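Side-chain contacts in putative epoxide hydrolase protein (Klebsiella pneumoniae subsp. pneumoniae, PDB 5BOV), which is a putative epoxide hydrolase of the alpha/beta-hydrolase fold, probably hydrolysing a substrate that has not been established: residues Ala16-Ile21 with Ala228-Tyr233; Ser86-Asp91 with Gly112-Asp117; His94-Asp97 with Gln103-Leu106; Ile118-Trp123 with Ile243-Ile248. One frame throughout, in Å; residues are numbered along the deposited sequence. Where two conformers were deposited one is given.

Contact 1 of 4, residues Ala16-Ile21 with Ala228-Tyr233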
loop_
_atom_site.group_PDB
_atom_site.type_symbol
_atom_site.label_atom_id
_atom_site.label_comp_id
_atom_site.label_asym_id
_atom_site.label_seq_id
_atom_site.Cartn_x
_atom_site.Cartn_y
_atom_site.Cartn_z
ATOM N N ALA A 16 13.960 -4.929 -11.031
ATOM C CA ALA A 16 14.016 -3.659 -10.400
ATOM C C ALA A 16 14.616 -3.850 -9.007
ATOM O O ALA A 16 13.983 -4.376 -8.088
ATOM C CB ALA A 16 12.610 -3.052 -10.290
ATOM N N GLY A 17 15.853 -3.372 -8.836
ATOM C CA GLY A 17 16.498 -3.430 -7.529
ATOM C C GLY A 17 16.747 -4.876 -7.150
ATOM O O GLY A 17 17.348 -5.641 -7.908
ATOM N N ASP A 18 16.263 -5.247 -5.987
ATOM C CA ASP A 18 16.386 -6.625 -5.516
ATOM C C ASP A 18 15.279 -7.554 -5.977
ATOM O O ASP A 18 15.290 -8.763 -5.621
ATOM C CB ASP A 18 16.417 -6.611 -3.980
ATOM C CG ASP A 18 17.689 -6.003 -3.413
ATOM O OD1 ASP A 18 18.720 -5.952 -4.086
ATOM O OD2 ASP A 18 17.676 -5.698 -2.173
ATOM N N LEU A 19 14.327 -7.029 -6.768
ATOM C CA LEU A 19 13.161 -7.801 -7.180
ATOM C C LEU A 19 13.029 -7.999 -8.669
ATOM O O LEU A 19 13.579 -7.237 -9.454
ATOM C CB LEU A 19 11.939 -6.991 -6.712
ATOM C CG LEU A 19 11.853 -6.666 -5.235
ATOM C CD1 LEU A 19 10.599 -5.829 -4.974
ATOM C CD2 LEU A 19 11.795 -7.939 -4.367
ATOM N N ASN A 20 12.249 -8.998 -9.009
ATOM C CA ASN A 20 11.571 -9.028 -10.307
ATOM C C ASN A 20 10.095 -8.709 -9.974
ATOM O O ASN A 20 9.446 -9.493 -9.313
ATOM C CB ASN A 20 11.772 -10.391 -10.964
ATOM C CG ASN A 20 10.776 -10.722 -12.065
ATOM O OD1 ASN A 20 10.039 -9.911 -12.604
ATOM N ND2 ASN A 20 10.669 -12.030 -12.305
ATOM N N ILE A 21 9.663 -7.530 -10.382
ATOM C CA ILE A 21 8.394 -7.028 -10.009
ATOM C C ILE A 21 7.382 -7.437 -11.040
ATOM O O ILE A 21 7.580 -7.204 -12.255
ATOM C CB ILE A 21 8.430 -5.482 -9.851
ATOM C CG1 ILE A 21 9.249 -5.136 -8.615
ATOM C CG2 ILE A 21 6.993 -4.925 -9.658
ATOM C CD1 ILE A 21 9.469 -3.640 -8.369
ATOM N N ALA A 228 20.983 -2.425 6.929
ATOM C CA ALA A 228 21.852 -1.279 6.942
ATOM C C ALA A 228 21.651 -0.330 5.780
ATOM O O ALA A 228 21.680 0.909 5.944
ATOM C CB ALA A 228 23.309 -1.753 7.026
ATOM N N LYS A 229 21.383 -0.867 4.602
ATOM C CA LYS A 229 21.194 -0.003 3.449
ATOM C C LYS A 229 19.911 0.862 3.456
ATOM O O LYS A 229 19.782 1.771 2.641
ATOM C CB LYS A 229 21.256 -0.802 2.128
ATOM C CG LYS A 229 20.154 -1.804 1.897
ATOM C CD LYS A 229 20.462 -2.561 0.622
ATOM C CE LYS A 229 19.330 -3.412 0.180
ATOM N NZ LYS A 229 19.794 -4.236 -0.995
ATOM N N TYR A 230 18.982 0.542 4.381
ATOM C CA TYR A 230 17.789 1.341 4.527
ATOM C C TYR A 230 17.819 2.226 5.772
ATOM O O TYR A 230 16.863 2.973 6.010
ATOM C CB TYR A 230 16.578 0.433 4.550
ATOM C CG TYR A 230 16.434 -0.387 3.261
ATOM C CD1 TYR A 230 16.378 0.232 2.047
ATOM C CD2 TYR A 230 16.267 -1.758 3.312
ATOM C CE1 TYR A 230 16.202 -0.522 0.838
ATOM C CE2 TYR A 230 16.108 -2.506 2.135
ATOM C CZ TYR A 230 16.103 -1.870 0.915
ATOM O OH TYR A 230 15.956 -2.605 -0.273
ATOM N N ALA A 231 18.928 2.172 6.535
ATOM C CA ALA A 231 18.905 2.839 7.843
ATOM C C ALA A 231 18.856 4.352 7.673
ATOM O O ALA A 231 18.227 5.062 8.499
ATOM C CB ALA A 231 20.149 2.386 8.669
ATOM N N GLY A 232 19.497 4.876 6.649
ATOM C CA GLY A 232 19.474 6.313 6.360
ATOM C C GLY A 232 18.039 6.805 6.077
ATOM O O GLY A 232 17.587 7.860 6.610
ATOM N N TYR A 233 17.326 6.039 5.259
ATOM C CA TYR A 233 15.946 6.415 5.001
ATOM C C TYR A 233 15.140 6.381 6.272
ATOM O O TYR A 233 14.332 7.270 6.483
ATOM C CB TYR A 233 15.339 5.435 4.015
ATOM C CG TYR A 233 16.073 5.328 2.689
ATOM C CD1 TYR A 233 16.665 6.412 2.089
ATOM C CD2 TYR A 233 16.030 4.113 1.987
ATOM C CE1 TYR A 233 17.313 6.293 0.807
ATOM C CE2 TYR A 233 16.642 3.998 0.720
ATOM C CZ TYR A 233 17.266 5.063 0.158
ATOM O OH TYR A 233 17.830 4.937 -1.103
HETATM O O HOH W 1 15.693 -5.238 -0.444
#
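K229 and D18 meet as a salt bridge that spans backbones whose nearest CA atoms, those of the same two residues, are 12.1 Å apart. The lysine reaches so far because its chain is fully extended beyond CG, while CG itself sits between the backbone N and the carbonyl carbon (chi1 66°). This setting lays CG over the centre of the neighbouring Y230 ring, 4.0 Å above its plane; the chain then runs alongside the ring, and NZ ends near the level of the phenol oxygen. NZ donates to D18 OD2 at 2.8 Å, on the syn lone pair, the side facing OD1. Y230 comes next and points the same way, but its OH stops 4.0 Å from D18 OD2. A water bridges the difference: it donates to D18 OD2 at 2.7 Å and is hydrogen-bonded to Y230 OH at 2.7 Å, lying in the plane of the ring at its edge. Y230 is buried, its side chain resting on S86 and A87 of helix 85-98. Y233, three residues on, stacks edge-to-face with W123. On the other side, D18 occupies a type II' turn from A16 to L19, in which G17 takes positive phi; the turn closes the two-residue beta hairpin between strands 12-16 and 19-26. The hairpin tip is thereby tied to the N-terminal approach of helix 231-238. Lysine and water both grip OD2, so the aspartate charge is probably balanced locally, although K229 is exposed and solvent would be expected to weaken the pairing.

Contact 2 of 4, residues Ser86-Asp91 with Gly112-Asp117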
loop_
_atom_site.group_PDB
_atom_site.type_symbol
_atom_site.label_atom_id
_atom_site.label_comp_id
_atom_site.label_asym_id
_atom_site.label_seq_id
_atom_site.Cartn_x
_atom_site.Cartn_y
_atom_site.Cartn_z
ATOM N N SER A 86 10.798 1.563 4.378
ATOM C CA SER A 86 11.526 2.188 3.323
ATOM C C SER A 86 11.969 1.209 2.224
ATOM O O SER A 86 12.287 1.626 1.101
ATOM C CB SER A 86 12.724 2.997 3.834
ATOM O OG SER A 86 13.644 2.124 4.521
ATOM N N ALA A 87 11.986 -0.090 2.525
ATOM C CA ALA A 87 12.354 -1.100 1.526
ATOM C C ALA A 87 11.322 -1.110 0.404
ATOM O O ALA A 87 11.684 -1.160 -0.778
ATOM C CB ALA A 87 12.530 -2.468 2.164
HETATM N N MSE A 88 10.037 -1.003 0.744
HETATM C CA MSE A 88 9.003 -0.975 -0.249
HETATM C C MSE A 88 9.027 0.309 -1.036
HETATM O O MSE A 88 8.788 0.279 -2.249
HETATM C CB MSE A 88 7.623 -1.192 0.379
HETATM C CG MSE A 88 7.619 -2.564 1.081
HETATM SE SE MSE A 88 5.834 -2.897 1.791
HETATM C CE MSE A 88 6.373 -4.223 3.165
ATOM N N ALA A 89 9.295 1.447 -0.383
ATOM C CA ALA A 89 9.448 2.700 -1.096
ATOM C C ALA A 89 10.601 2.621 -2.106
ATOM O O ALA A 89 10.455 3.017 -3.283
ATOM C CB ALA A 89 9.652 3.837 -0.114
ATOM N N ALA A 90 11.735 2.062 -1.665
ATOM C CA ALA A 90 12.876 1.886 -2.576
ATOM C C ALA A 90 12.500 1.021 -3.771
ATOM O O ALA A 90 12.905 1.334 -4.905
ATOM C CB ALA A 90 14.055 1.289 -1.832
ATOM N N ASP A 91 11.682 -0.042 -3.546
ATOM C CA ASP A 91 11.248 -0.931 -4.604
ATOM C C ASP A 91 10.491 -0.094 -5.702
ATOM O O ASP A 91 10.661 -0.292 -6.917
ATOM C CB ASP A 91 10.260 -1.978 -4.140
ATOM C CG ASP A 91 10.823 -3.019 -3.165
ATOM O OD1 ASP A 91 12.066 -3.303 -3.255
ATOM O OD2 ASP A 91 9.994 -3.582 -2.423
ATOM N N GLY A 112 0.382 0.327 0.910
ATOM C CA GLY A 112 0.585 1.100 -0.261
ATOM C C GLY A 112 0.546 2.622 -0.054
ATOM O O GLY A 112 1.235 3.364 -0.735
ATOM N N ALA A 113 -0.297 3.062 0.862
ATOM C CA ALA A 113 -0.350 4.463 1.248
ATOM C C ALA A 113 0.928 4.847 1.956
ATOM O O ALA A 113 1.526 5.889 1.701
ATOM C CB ALA A 113 -1.535 4.815 2.110
ATOM N N ARG A 114 1.357 4.016 2.933
ATOM C CA ARG A 114 2.633 4.248 3.601
ATOM C C ARG A 114 3.780 4.337 2.624
ATOM O O ARG A 114 4.582 5.269 2.659
ATOM C CB ARG A 114 2.884 3.153 4.580
ATOM C CG ARG A 114 4.123 3.307 5.385
ATOM C CD ARG A 114 4.381 2.059 6.237
ATOM N NE ARG A 114 4.768 0.958 5.383
ATOM C CZ ARG A 114 4.708 -0.326 5.690
ATOM N NH1 ARG A 114 4.215 -0.740 6.842
ATOM N NH2 ARG A 114 5.198 -1.223 4.816
ATOM N N THR A 115 3.783 3.437 1.632
ATOM C CA THR A 115 4.830 3.386 0.677
ATOM C C THR A 115 4.806 4.661 -0.232
ATOM O O THR A 115 5.836 5.300 -0.418
ATOM C CB THR A 115 4.700 2.120 -0.222
ATOM O OG1 THR A 115 4.806 0.939 0.603
ATOM C CG2 THR A 115 5.733 2.079 -1.233
ATOM N N ALA A 116 3.622 5.041 -0.702
ATOM C CA ALA A 116 3.518 6.258 -1.505
ATOM C C ALA A 116 3.880 7.511 -0.707
ATOM O O ALA A 116 4.534 8.400 -1.242
ATOM C CB ALA A 116 2.074 6.411 -2.014
ATOM N N ASP A 117 3.471 7.563 0.572
ATOM C CA ASP A 117 3.791 8.614 1.468
ATOM C C ASP A 117 5.362 8.769 1.533
ATOM O O ASP A 117 5.877 9.898 1.482
ATOM C CB ASP A 117 3.286 8.419 2.857
ATOM C CG ASP A 117 1.778 8.506 2.987
ATOM O OD1 ASP A 117 1.073 8.851 2.009
ATOM O OD2 ASP A 117 1.334 8.084 4.066
#
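M88, a selenomethionine, and T115 pack side chain against side chain at about a right angle, with M88 CB 3.5 Å from T115 OG1. The M88 chain is extended beyond CG, which carries its end past the threonine to the tip of R114. There SE lies 3.5 Å from R114 NH2, near the guanidinium plane, and the CE methyl meets the same edge in plane. R114 starts out with CG anti to its own N and bends at chi3 (70°), which swings the guanidinium back towards the facing helix. The charged group has stronger partners elsewhere: NH1 bonds N216 OD1, and W111 offers a cation-pi face. The helices 85-98 and 111-122 cross here at -69°, their local axes 8.5 Å apart at closest approach. The sequence G108-x-D110-x-G112 runs from the end of strand 104-108 into the first turn of helix 111-122, consistent with the nucleophile elbow of alpha/beta hydrolases, and M88 and A89 pack against the first turns of that helix. T115 divides its two branches: OG1, beside the backbone N (chi1 -62°), bonds the carbonyl O of W111 one turn earlier, whereas CG2 is turned onto the facing backbone, 3.7 Å from A89 N. The small A89 lets the backbones come together, its CA 5.0 Å from that of T115, and its CB methyl lies 4.1 Å from T115 O.

Contact 3 of 4, residues His94-Asp97 with Gln103-Leu106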
loop_
_atom_site.group_PDB
_atom_site.type_symbol
_atom_site.label_atom_id
_atom_site.label_comp_id
_atom_site.label_asym_id
_atom_site.label_seq_id
_atom_site.Cartn_x
_atom_site.Cartn_y
_atom_site.Cartn_z
ATOM N N HIS A 94 12.907 2.045 -7.692
ATOM C CA HIS A 94 13.597 1.187 -8.658
ATOM C C HIS A 94 12.680 0.795 -9.816
ATOM O O HIS A 94 13.129 0.730 -10.995
ATOM C CB HIS A 94 14.087 -0.091 -7.975
ATOM C CG HIS A 94 15.250 0.133 -7.078
ATOM N ND1 HIS A 94 16.428 0.741 -7.482
ATOM C CD2 HIS A 94 15.453 -0.279 -5.808
ATOM C CE1 HIS A 94 17.266 0.765 -6.450
ATOM N NE2 HIS A 94 16.699 0.159 -5.428
ATOM N N LEU A 95 11.394 0.566 -9.535
ATOM C CA LEU A 95 10.431 0.263 -10.642
ATOM C C LEU A 95 10.297 1.455 -11.559
ATOM O O LEU A 95 10.280 1.299 -12.807
ATOM C CB LEU A 95 9.046 -0.091 -10.041
ATOM C CG LEU A 95 7.930 -0.376 -10.993
ATOM C CD1 LEU A 95 8.232 -1.595 -11.859
ATOM C CD2 LEU A 95 6.609 -0.554 -10.235
HETATM N N MSE A 96 10.176 2.655 -10.991
HETATM C CA MSE A 96 10.035 3.892 -11.796
HETATM C C MSE A 96 11.250 4.041 -12.673
HETATM O O MSE A 96 11.145 4.293 -13.905
HETATM C CB MSE A 96 9.822 5.111 -10.889
HETATM C CG MSE A 96 8.375 5.128 -10.346
HETATM SE SE MSE A 96 8.249 6.625 -9.075
HETATM C CE MSE A 96 8.068 7.918 -10.460
ATOM N N ASP A 97 12.429 3.901 -12.069
ATOM C CA ASP A 97 13.638 3.946 -12.849
ATOM C C ASP A 97 13.686 2.904 -13.992
ATOM O O ASP A 97 14.067 3.243 -15.156
ATOM C CB ASP A 97 14.901 3.783 -12.008
ATOM C CG ASP A 97 15.117 4.914 -11.010
ATOM O OD1 ASP A 97 14.581 6.036 -11.198
ATOM O OD2 ASP A 97 15.928 4.678 -10.064
ATOM N N GLN A 103 8.465 10.965 -13.234
ATOM C CA GLN A 103 7.519 11.441 -12.233
ATOM C C GLN A 103 6.152 10.801 -12.453
ATOM O O GLN A 103 5.780 10.535 -13.592
ATOM C CB GLN A 103 7.459 12.961 -12.352
ATOM C CG GLN A 103 6.647 13.624 -11.248
ATOM C CD GLN A 103 6.291 15.115 -11.504
ATOM O OE1 GLN A 103 5.659 15.449 -12.511
ATOM N NE2 GLN A 103 6.810 15.997 -10.659
ATOM N N ALA A 104 5.433 10.444 -11.363
ATOM C CA ALA A 104 4.118 9.861 -11.511
ATOM C C ALA A 104 3.191 10.407 -10.427
ATOM O O ALA A 104 3.644 10.832 -9.352
ATOM C CB ALA A 104 4.173 8.377 -11.377
ATOM N N ASP A 105 1.878 10.307 -10.676
ATOM C CA ASP A 105 0.895 10.397 -9.616
ATOM C C ASP A 105 0.927 9.071 -8.842
ATOM O O ASP A 105 1.050 8.042 -9.466
ATOM C CB ASP A 105 -0.461 10.606 -10.222
ATOM C CG ASP A 105 -0.615 11.913 -10.878
ATOM O OD1 ASP A 105 -0.161 12.945 -10.368
ATOM O OD2 ASP A 105 -1.293 11.946 -12.009
ATOM N N LEU A 106 0.928 9.131 -7.512
ATOM C CA LEU A 106 0.905 7.920 -6.685
ATOM C C LEU A 106 -0.365 7.871 -5.893
ATOM O O LEU A 106 -0.848 8.890 -5.373
ATOM C CB LEU A 106 2.070 7.895 -5.714
ATOM C CG LEU A 106 3.461 7.885 -6.277
ATOM C CD1 LEU A 106 4.429 7.698 -5.106
ATOM C CD2 LEU A 106 3.687 6.920 -7.342
#
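The backbones of helix 85-98 and strand 104-108 stay well apart where they face each other, the nearest CA atoms, of M96 and Q103, being 8.0 Å from one another. One long side chain fills this distance: selenomethionine M96 points at the strand and touches it with its terminal CE methyl. Its chain runs straight to SE and then turns (chi3 79°), which sets CE 3.8 Å from A104 N and 4.0 Å from A104 CB. The same methyl lies 4.0 Å from Q103 CA, so it rests on backbone where the loop enters the strand as well as on a side chain. A104 directs its CB at the helix, whereas Q103 turns its own side chain away. The helix belongs to a beta-alpha-beta crossover from strand 59-74 to the parallel strand 104-108, passing over strand 32-37, which lies between them in the sheet; M96 accordingly also packs on I35 of that middle strand. The interaction across the two segments is apolar packing. At the outer side of the helix, D97 forms a salt bridge with R126.

Contact 4 of 4, residues Ile118-Trp123 with Ile243-Ile248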
loop_
_atom_site.group_PDB
_atom_site.type_symbol
_atom_site.label_atom_id
_atom_site.label_comp_id
_atom_site.label_asym_id
_atom_site.label_seq_id
_atom_site.Cartn_x
_atom_site.Cartn_y
_atom_site.Cartn_z
ATOM N N ILE A 118 6.054 7.647 1.730
ATOM C CA ILE A 118 7.487 7.667 1.838
ATOM C C ILE A 118 8.128 8.160 0.531
ATOM O O ILE A 118 9.077 8.990 0.605
ATOM C CB ILE A 118 8.043 6.294 2.249
ATOM C CG1 ILE A 118 7.618 5.984 3.647
ATOM C CG2 ILE A 118 9.610 6.261 2.137
ATOM C CD1 ILE A 118 7.819 4.524 4.045
ATOM N N VAL A 119 7.683 7.678 -0.616
ATOM C CA VAL A 119 8.238 8.154 -1.870
ATOM C C VAL A 119 8.059 9.660 -1.981
ATOM O O VAL A 119 8.995 10.394 -2.347
ATOM C CB VAL A 119 7.674 7.440 -3.099
ATOM C CG1 VAL A 119 8.308 7.920 -4.334
ATOM C CG2 VAL A 119 7.954 5.969 -2.953
ATOM N N ALA A 120 6.867 10.169 -1.624
ATOM C CA ALA A 120 6.620 11.561 -1.706
ATOM C C ALA A 120 7.456 12.377 -0.742
ATOM O O ALA A 120 7.832 13.507 -1.050
ATOM C CB ALA A 120 5.116 11.814 -1.488
ATOM N N ALA A 121 7.697 11.856 0.455
ATOM C CA ALA A 121 8.482 12.594 1.434
ATOM C C ALA A 121 9.978 12.600 1.119
ATOM O O ALA A 121 10.697 13.631 1.330
ATOM C CB ALA A 121 8.216 11.979 2.806
ATOM N N LEU A 122 10.501 11.484 0.672
ATOM C CA LEU A 122 11.961 11.384 0.465
ATOM C C LEU A 122 12.410 11.716 -0.929
ATOM O O LEU A 122 13.550 12.226 -1.100
ATOM C CB LEU A 122 12.481 9.994 0.825
ATOM C CG LEU A 122 12.204 9.507 2.260
ATOM C CD1 LEU A 122 12.868 8.170 2.479
ATOM C CD2 LEU A 122 12.643 10.482 3.322
ATOM N N TRP A 123 11.571 11.442 -1.920
ATOM C CA TRP A 123 11.859 11.800 -3.310
ATOM C C TRP A 123 10.694 12.588 -3.919
ATOM O O TRP A 123 10.082 12.140 -4.912
ATOM C CB TRP A 123 12.147 10.539 -4.111
ATOM C CG TRP A 123 13.202 9.744 -3.523
ATOM C CD1 TRP A 123 14.558 9.997 -3.606
ATOM C CD2 TRP A 123 13.073 8.534 -2.726
ATOM N NE1 TRP A 123 15.246 9.050 -2.883
ATOM C CE2 TRP A 123 14.382 8.086 -2.414
ATOM C CE3 TRP A 123 11.999 7.792 -2.271
ATOM C CZ2 TRP A 123 14.626 6.919 -1.633
ATOM C CZ3 TRP A 123 12.222 6.686 -1.472
ATOM C CH2 TRP A 123 13.510 6.236 -1.154
ATOM N N ILE A 243 4.856 16.000 3.830
ATOM C CA ILE A 243 4.776 15.773 2.381
ATOM C C ILE A 243 4.423 17.097 1.745
ATOM O O ILE A 243 3.403 17.757 2.087
ATOM C CB ILE A 243 3.738 14.685 2.122
ATOM C CG1 ILE A 243 4.383 13.342 2.541
ATOM C CG2 ILE A 243 3.374 14.658 0.651
ATOM C CD1 ILE A 243 3.433 12.233 2.735
ATOM N N THR A 244 5.211 17.481 0.760
ATOM C CA THR A 244 5.110 18.788 0.148
ATOM C C THR A 244 4.301 18.809 -1.165
ATOM O O THR A 244 3.993 19.866 -1.716
ATOM C CB THR A 244 6.540 19.349 -0.178
ATOM O OG1 THR A 244 7.171 18.535 -1.171
ATOM C CG2 THR A 244 7.372 19.447 1.066
ATOM N N VAL A 245 4.010 17.599 -1.723
ATOM C CA VAL A 245 3.365 17.506 -3.018
ATOM C C VAL A 245 1.853 17.592 -2.874
ATOM O O VAL A 245 1.296 17.335 -1.789
ATOM C CB VAL A 245 3.731 16.210 -3.768
ATOM C CG1 VAL A 245 5.269 16.057 -3.794
ATOM C CG2 VAL A 245 3.096 14.990 -3.182
ATOM N N PRO A 246 1.162 17.999 -3.929
ATOM C CA PRO A 246 -0.315 18.068 -3.832
ATOM C C PRO A 246 -0.912 16.703 -3.432
ATOM O O PRO A 246 -0.599 15.725 -4.039
ATOM C CB PRO A 246 -0.769 18.473 -5.256
ATOM C CG PRO A 246 0.414 19.170 -5.789
ATOM C CD PRO A 246 1.614 18.454 -5.259
ATOM N N THR A 247 -1.771 16.731 -2.428
ATOM C CA THR A 247 -2.269 15.479 -1.830
ATOM C C THR A 247 -3.758 15.573 -1.569
ATOM O O THR A 247 -4.254 16.594 -1.016
ATOM C CB THR A 247 -1.566 15.220 -0.523
ATOM O OG1 THR A 247 -0.135 15.079 -0.743
ATOM C CG2 THR A 247 -2.068 13.962 0.137
ATOM N N ILE A 248 -4.489 14.492 -1.900
ATOM C CA ILE A 248 -5.801 14.272 -1.389
ATOM C C ILE A 248 -5.783 13.065 -0.477
ATOM O O ILE A 248 -5.298 12.015 -0.877
ATOM C CB ILE A 248 -6.876 14.075 -2.504
ATOM C CG1 ILE A 248 -6.927 15.349 -3.350
ATOM C CG2 ILE A 248 -8.189 13.695 -1.923
ATOM C CD1 ILE A 248 -7.991 15.298 -4.439
HETATM O O HOH W 2 7.595 16.054 0.086
#
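Aliphatic packing carries most of this contact, and A120 is at its middle. Its CB points at the facing segment and meets two branched side chains, I243 CG2 at 4.0 Å and V245 CG2 at 4.1 Å. For I243 the first torsion (chi1 -74°) places CG2 anti to the backbone N, where it reaches A120, and leaves CG1 beside the N, 4.1 Å from A121 CB. One isoleucine thus straddles two consecutive alanines of the helix, whose short side chains let A121 CA come within 5.0 Å of I243 CA. In V245 the touching branch is CG2, set between the backbone N and the carbonyl carbon. Polar bridging is done by a water, which donates to A120 O at 2.8 Å and accepts from T244 N at 2.9 Å. Within 243-248, T247 OG1 donates to V245 O at 2.9 Å, from 44° above the carbonyl plane, a local bond just where the chain enters strand 247-252. In the alpha/beta-hydrolase fold this joins the last turns of helix 111-122 to the chain returning to the central sheet after a long, largely helical excursion; I243 and T247 also pack on L130 of the adjacent strand 127-133. The direct side-chain contact is apolar, so it probably depends on the fit of the aliphatic groups, while the water gives both A120 O and T244 N a hydrogen-bonding partner.

Overall arrangement
Contact 2 lies nearest the middle of the molecule, its centre about 7 Å from that of the chain, and contacts 1, 3 and 4 each have their centres about 11 Å from its own. It shares helix 85-98 with contact 3 and helix 111-122 with contact 4, and A89 CB touches I118 CG2 at 3.3 Å where 86-91 meets 118-123. L106 CD1 packs on V119 CB, linking contact 3 to contact 4. Contact 1 joins the group through L19 on D91 and through Y230 on S86 and A87. The probable nucleophile elbow spans the junction of strand 104-108 and helix 111-122, which would put contact 2 beside the presumed active site.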